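Local coordinates for protein hydrogen peroxide-inducible genes activator (Corynebacterium glutamicum, PDB 6G1D) that senses hydrogen peroxide as a LysR-type transcription factor and probably controls the expression of peroxide-response genes, at residues L145-S159 with R281-A293. The protein carries 1 engineered substitution. Residues are numbered along the deposited sequence; the frame is centred on the assembly and turned at random. Where two conformers were deposited one is given.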
loop_
_atom_site.group_PDB
_atom_site.type_symbol
_atom_site.label_atom_id
_atom_site.label_comp_id
_atom_site.label_asym_id
_atom_site.label_seq_id
_atom_site.Cartn_x
_atom_site.Cartn_y
_atom_site.Cartn_z
ATOM N N LEU B 145 -5.999 -0.161 19.249
ATOM C CA LEU B 145 -6.492 -0.310 20.624
ATOM C C LEU B 145 -6.342 -1.742 21.092
ATOM O O LEU B 145 -5.879 -1.976 22.194
ATOM C CB LEU B 145 -7.979 0.097 20.712
ATOM C CG LEU B 145 -8.657 0.753 21.935
ATOM C CD1 LEU B 145 -7.845 1.845 22.604
ATOM C CD2 LEU B 145 -10.010 1.295 21.520
ATOM N N ARG B 146 -6.755 -2.694 20.259
ATOM C CA ARG B 146 -6.648 -4.106 20.620
ATOM C C ARG B 146 -5.189 -4.513 20.841
ATOM O O ARG B 146 -4.930 -5.260 21.769
ATOM C CB ARG B 146 -7.375 -5.009 19.616
ATOM C CG ARG B 146 -6.761 -5.307 18.284
ATOM C CD ARG B 146 -7.199 -6.674 17.735
ATOM N NE ARG B 146 -6.772 -6.779 16.342
ATOM C CZ ARG B 146 -7.520 -6.545 15.250
ATOM N NH1 ARG B 146 -8.811 -6.197 15.329
ATOM N NH2 ARG B 146 -6.953 -6.641 14.044
ATOM N N ASP B 147 -4.258 -3.986 20.037
ATOM C CA ASP B 147 -2.821 -4.340 20.147
ATOM C C ASP B 147 -2.080 -3.549 21.225
ATOM O O ASP B 147 -0.909 -3.815 21.486
ATOM C CB ASP B 147 -2.065 -4.077 18.827
ATOM C CG ASP B 147 -2.603 -4.880 17.647
ATOM O OD1 ASP B 147 -3.176 -5.977 17.859
ATOM O OD2 ASP B 147 -2.469 -4.378 16.507
ATOM N N GLY B 148 -2.740 -2.574 21.834
ATOM C CA GLY B 148 -2.118 -1.748 22.862
ATOM C C GLY B 148 -1.275 -0.601 22.323
ATOM O O GLY B 148 -0.611 0.050 23.088
ATOM N N ALA B 149 -1.328 -0.325 21.019
ATOM C CA ALA B 149 -0.498 0.727 20.420
ATOM C C ALA B 149 -1.059 2.114 20.667
ATOM O O ALA B 149 -0.335 3.077 20.521
ATOM C CB ALA B 149 -0.316 0.497 18.919
ATOM N N ILE B 150 -2.355 2.207 20.965
ATOM C CA ILE B 150 -2.943 3.410 21.556
ATOM C C ILE B 150 -3.702 3.028 22.814
ATOM O O ILE B 150 -4.092 1.872 22.983
ATOM C CB ILE B 150 -3.856 4.185 20.581
ATOM C CG1 ILE B 150 -5.152 3.424 20.311
ATOM C CG2 ILE B 150 -3.123 4.479 19.270
ATOM C CD1 ILE B 150 -6.037 3.996 19.220
ATOM N N ASP B 151 -3.933 4.019 23.667
ATOM C CA ASP B 151 -4.612 3.828 24.960
ATOM C C ASP B 151 -6.121 4.041 24.886
ATOM O O ASP B 151 -6.921 3.289 25.481
ATOM C CB ASP B 151 -4.002 4.777 26.005
ATOM C CG ASP B 151 -2.477 4.475 26.265
ATOM O OD1 ASP B 151 -1.706 5.475 26.266
ATOM O OD2 ASP B 151 -2.011 3.307 26.569
ATOM N N VAL B 152 -6.514 5.089 24.167
ATOM C CA VAL B 152 -7.927 5.421 24.006
ATOM C C VAL B 152 -8.153 5.877 22.561
ATOM O O VAL B 152 -7.216 6.305 21.897
ATOM C CB VAL B 152 -8.396 6.527 24.969
ATOM C CG1 VAL B 152 -8.375 6.054 26.381
ATOM C CG2 VAL B 152 -7.569 7.785 24.830
ATOM N N ALA B 153 -9.397 5.781 22.099
ATOM C CA ALA B 153 -9.748 6.261 20.780
ATOM C C ALA B 153 -11.029 7.083 20.852
ATOM O O ALA B 153 -12.022 6.645 21.432
ATOM C CB ALA B 153 -9.898 5.095 19.839
ATOM N N MET B 154 -11.015 8.197 20.178
ATOM C CA MET B 154 -12.157 9.035 20.080
ATOM C C MET B 154 -12.805 8.805 18.721
ATOM O O MET B 154 -12.238 9.100 17.746
ATOM C CB MET B 154 -11.734 10.473 20.261
ATOM C CG MET B 154 -12.850 11.473 20.251
ATOM S SD MET B 154 -12.299 13.166 20.474
ATOM C CE MET B 154 -13.628 13.977 19.758
ATOM N N MET B 155 -13.984 8.239 18.687
ATOM C CA MET B 155 -14.673 7.919 17.450
ATOM C C MET B 155 -16.161 8.043 17.637
ATOM O O MET B 155 -16.642 8.207 18.765
ATOM C CB MET B 155 -14.317 6.474 17.025
ATOM C CG MET B 155 -14.870 5.410 17.942
ATOM S SD MET B 155 -14.095 3.790 17.597
ATOM C CE MET B 155 -12.726 4.035 18.703
ATOM N N ALA B 156 -16.908 7.743 16.577
ATOM C CA ALA B 156 -18.364 7.643 16.673
ATOM C C ALA B 156 -18.786 6.325 17.325
ATOM O O ALA B 156 -18.127 5.290 17.160
ATOM C CB ALA B 156 -19.011 7.803 15.319
ATOM N N LEU B 157 -19.859 6.392 18.104
ATOM C CA LEU B 157 -20.422 5.241 18.752
ATOM C C LEU B 157 -21.689 4.803 18.032
ATOM O O LEU B 157 -22.360 5.641 17.425
ATOM C CB LEU B 157 -20.787 5.607 20.191
ATOM C CG LEU B 157 -19.652 6.046 21.093
ATOM C CD1 LEU B 157 -20.195 6.087 22.528
ATOM C CD2 LEU B 157 -18.439 5.149 20.990
ATOM N N PRO B 158 -22.055 3.509 18.138
ATOM C CA PRO B 158 -21.328 2.426 18.814
ATOM C C PRO B 158 -20.074 1.951 18.042
ATOM O O PRO B 158 -20.052 1.981 16.832
ATOM C CB PRO B 158 -22.362 1.311 18.918
ATOM C CG PRO B 158 -23.296 1.573 17.787
ATOM C CD PRO B 158 -23.355 3.056 17.615
ATOM N N SER B 159 -19.039 1.555 18.768
ATOM C CA SER B 159 -17.825 1.012 18.177
ATOM C C SER B 159 -18.064 -0.385 17.602
ATOM O O SER B 159 -17.395 -0.790 16.660
ATOM C CB SER B 159 -16.702 0.943 19.212
ATOM O OG SER B 159 -16.904 -0.145 20.105
ATOM N N ARG B 281 -22.876 10.609 17.374
ATOM C CA ARG B 281 -22.522 10.448 18.782
ATOM C C ARG B 281 -21.046 10.120 18.864
ATOM O O ARG B 281 -20.611 9.092 18.326
ATOM C CB ARG B 281 -23.381 9.375 19.457
ATOM C CG ARG B 281 -23.001 9.142 20.917
ATOM C CD ARG B 281 -24.173 8.641 21.722
ATOM N NE ARG B 281 -25.061 9.731 22.146
ATOM C CZ ARG B 281 -26.295 9.556 22.625
ATOM N NH1 ARG B 281 -26.871 8.364 22.652
ATOM N NH2 ARG B 281 -26.992 10.630 22.999
ATOM N N ILE B 282 -20.289 10.990 19.516
ATOM C CA ILE B 282 -18.869 10.814 19.719
ATOM C C ILE B 282 -18.643 10.270 21.120
ATOM O O ILE B 282 -19.365 10.616 22.077
ATOM C CB ILE B 282 -18.123 12.149 19.543
ATOM C CG1 ILE B 282 -18.256 12.636 18.119
ATOM C CG2 ILE B 282 -16.641 12.000 19.864
ATOM C CD1 ILE B 282 -17.638 11.720 17.051
ATOM N N GLY B 283 -17.658 9.390 21.214
ATOM C CA GLY B 283 -17.356 8.676 22.450
ATOM C C GLY B 283 -15.877 8.360 22.571
ATOM O O GLY B 283 -15.105 8.425 21.585
ATOM N N LEU B 284 -15.489 7.985 23.780
ATOM C CA LEU B 284 -14.127 7.599 24.069
ATOM C C LEU B 284 -14.127 6.082 24.263
ATOM O O LEU B 284 -14.894 5.563 25.067
ATOM C CB LEU B 284 -13.640 8.334 25.328
ATOM C CG LEU B 284 -12.152 8.276 25.546
ATOM C CD1 LEU B 284 -11.377 8.884 24.379
ATOM C CD2 LEU B 284 -11.776 9.006 26.840
ATOM N N VAL B 285 -13.311 5.388 23.497
ATOM C CA VAL B 285 -13.306 3.928 23.496
ATOM C C VAL B 285 -11.972 3.458 24.067
ATOM O O VAL B 285 -10.919 4.002 23.702
ATOM C CB VAL B 285 -13.532 3.375 22.058
ATOM C CG1 VAL B 285 -13.572 1.854 22.055
ATOM C CG2 VAL B 285 -14.827 3.889 21.494
ATOM N N TYR B 286 -12.026 2.450 24.947
ATOM C CA TYR B 286 -10.820 1.811 25.479
ATOM C C TYR B 286 -11.010 0.326 25.827
ATOM O O TYR B 286 -12.129 -0.161 25.888
ATOM C CB TYR B 286 -10.345 2.572 26.699
ATOM C CG TYR B 286 -11.270 2.518 27.904
ATOM C CD1 TYR B 286 -12.229 3.488 28.114
ATOM C CD2 TYR B 286 -11.132 1.533 28.866
ATOM C CE1 TYR B 286 -13.074 3.450 29.208
ATOM C CE2 TYR B 286 -11.935 1.502 29.989
ATOM C CZ TYR B 286 -12.906 2.457 30.157
ATOM O OH TYR B 286 -13.711 2.380 31.268
ATOM N N ARG B 287 -9.905 -0.383 26.051
ATOM C CA ARG B 287 -9.947 -1.837 26.351
ATOM C C ARG B 287 -10.608 -2.070 27.699
ATOM O O ARG B 287 -10.206 -1.457 28.682
ATOM C CB ARG B 287 -8.556 -2.430 26.417
ATOM C CG ARG B 287 -7.809 -2.446 25.098
ATOM C CD ARG B 287 -6.404 -3.037 25.281
ATOM N NE ARG B 287 -5.528 -2.228 26.121
ATOM C CZ ARG B 287 -4.938 -1.076 25.760
ATOM N NH1 ARG B 287 -5.088 -0.580 24.514
ATOM N NH2 ARG B 287 -4.170 -0.427 26.639
ATOM N N SER B 288 -11.624 -2.933 27.759
ATOM C CA SER B 288 -12.330 -3.188 29.021
ATOM C C SER B 288 -11.442 -3.859 30.087
ATOM O O SER B 288 -11.744 -3.799 31.273
ATOM C CB SER B 288 -13.611 -4.005 28.764
ATOM O OG SER B 288 -13.295 -5.239 28.140
ATOM N N SER B 289 -10.333 -4.463 29.662
ATOM C CA SER B 289 -9.332 -4.973 30.588
ATOM C C SER B 289 -8.503 -3.864 31.266
ATOM O O SER B 289 -7.814 -4.133 32.221
ATOM C CB SER B 289 -8.371 -5.908 29.845
ATOM O OG SER B 289 -7.730 -5.203 28.782
ATOM N N SER B 290 -8.535 -2.634 30.758
ATOM C CA SER B 290 -7.725 -1.568 31.317
ATOM C C SER B 290 -8.102 -1.285 32.773
ATOM O O SER B 290 -9.267 -1.392 33.167
ATOM C CB SER B 290 -7.883 -0.275 30.492
ATOM O OG SER B 290 -7.136 0.797 31.037
ATOM N N SER B 291 -7.095 -0.933 33.564
ATOM C CA SER B 291 -7.321 -0.525 34.941
ATOM C C SER B 291 -7.367 0.996 35.056
ATOM O O SER B 291 -7.517 1.530 36.145
ATOM C CB SER B 291 -6.204 -1.079 35.818
ATOM O OG SER B 291 -4.959 -0.621 35.320
ATOM N N ARG B 292 -7.287 1.705 33.928
ATOM C CA ARG B 292 -7.201 3.176 33.930
ATOM C C ARG B 292 -8.548 3.869 33.678
ATOM O O ARG B 292 -8.580 5.042 33.279
ATOM C CB ARG B 292 -6.160 3.611 32.905
ATOM C CG ARG B 292 -4.784 3.010 33.093
ATOM C CD ARG B 292 -3.825 3.399 31.995
ATOM N NE ARG B 292 -3.477 4.803 32.107
ATOM C CZ ARG B 292 -2.763 5.498 31.229
ATOM N NH1 ARG B 292 -2.238 4.914 30.158
ATOM N NH2 ARG B 292 -2.514 6.780 31.478
ATOM N N ALA B 293 -9.659 3.187 33.968
ATOM C CA ALA B 293 -11.000 3.770 33.817
ATOM C C ALA B 293 -11.073 5.194 34.394
ATOM O O ALA B 293 -11.620 6.100 33.759
ATOM C CB ALA B 293 -12.029 2.890 34.521
HETATM O O HOH W 1 -7.235 0.973 26.573
HETATM O O HOH W 2 -22.870 8.422 15.660
#
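Strands 152-156 and 281-287 are antiparallel neighbours in the mixed sheet of the LysR substrate binding domain, their axes 4.6 Å apart at 147°. A153 with V285 and M155 with G283 are hydrogen-bonded pairs, each joined by two backbone bonds; V285 N to A153 O is 2.7 Å. L157 N extends the ladder to R281 O.

At the C-terminal end of strand 281-287, R287 hydrogen-bonds to backbone carbonyls at the C-terminal end of helix 138-147 and in the loop after it. With the chain bent at chi3 (-66°), its NH1 reaches L145 O at 2.8 Å, in the carbonyl plane on a lone pair, and I150 O at 3.1 Å, in the guanidinium plane, so one arginine nitrogen ties the helix end to the following loop. L145 O has a second donor, G148 N, in the Schellman motif. A water joins D151 O to R287 N and lies over one guanidinium face.

On one face of the sheet, M155 CE presses tightly against V285 CG2 (3.5 Å), its chain bent at chi3 (88°), while L145 CD2 meets V285 CG1 at 3.6 Å. L157 lays CG over G283 CA (3.7 Å), where the glycine has no side chain to obstruct it. On the other face, M154 CE touches I282 CG2.

Helix 293-316 covers this second face through L303, against M154 and L284; helix 138-147 packs on M155, and strands 100-106 and 164-179 flank the pair.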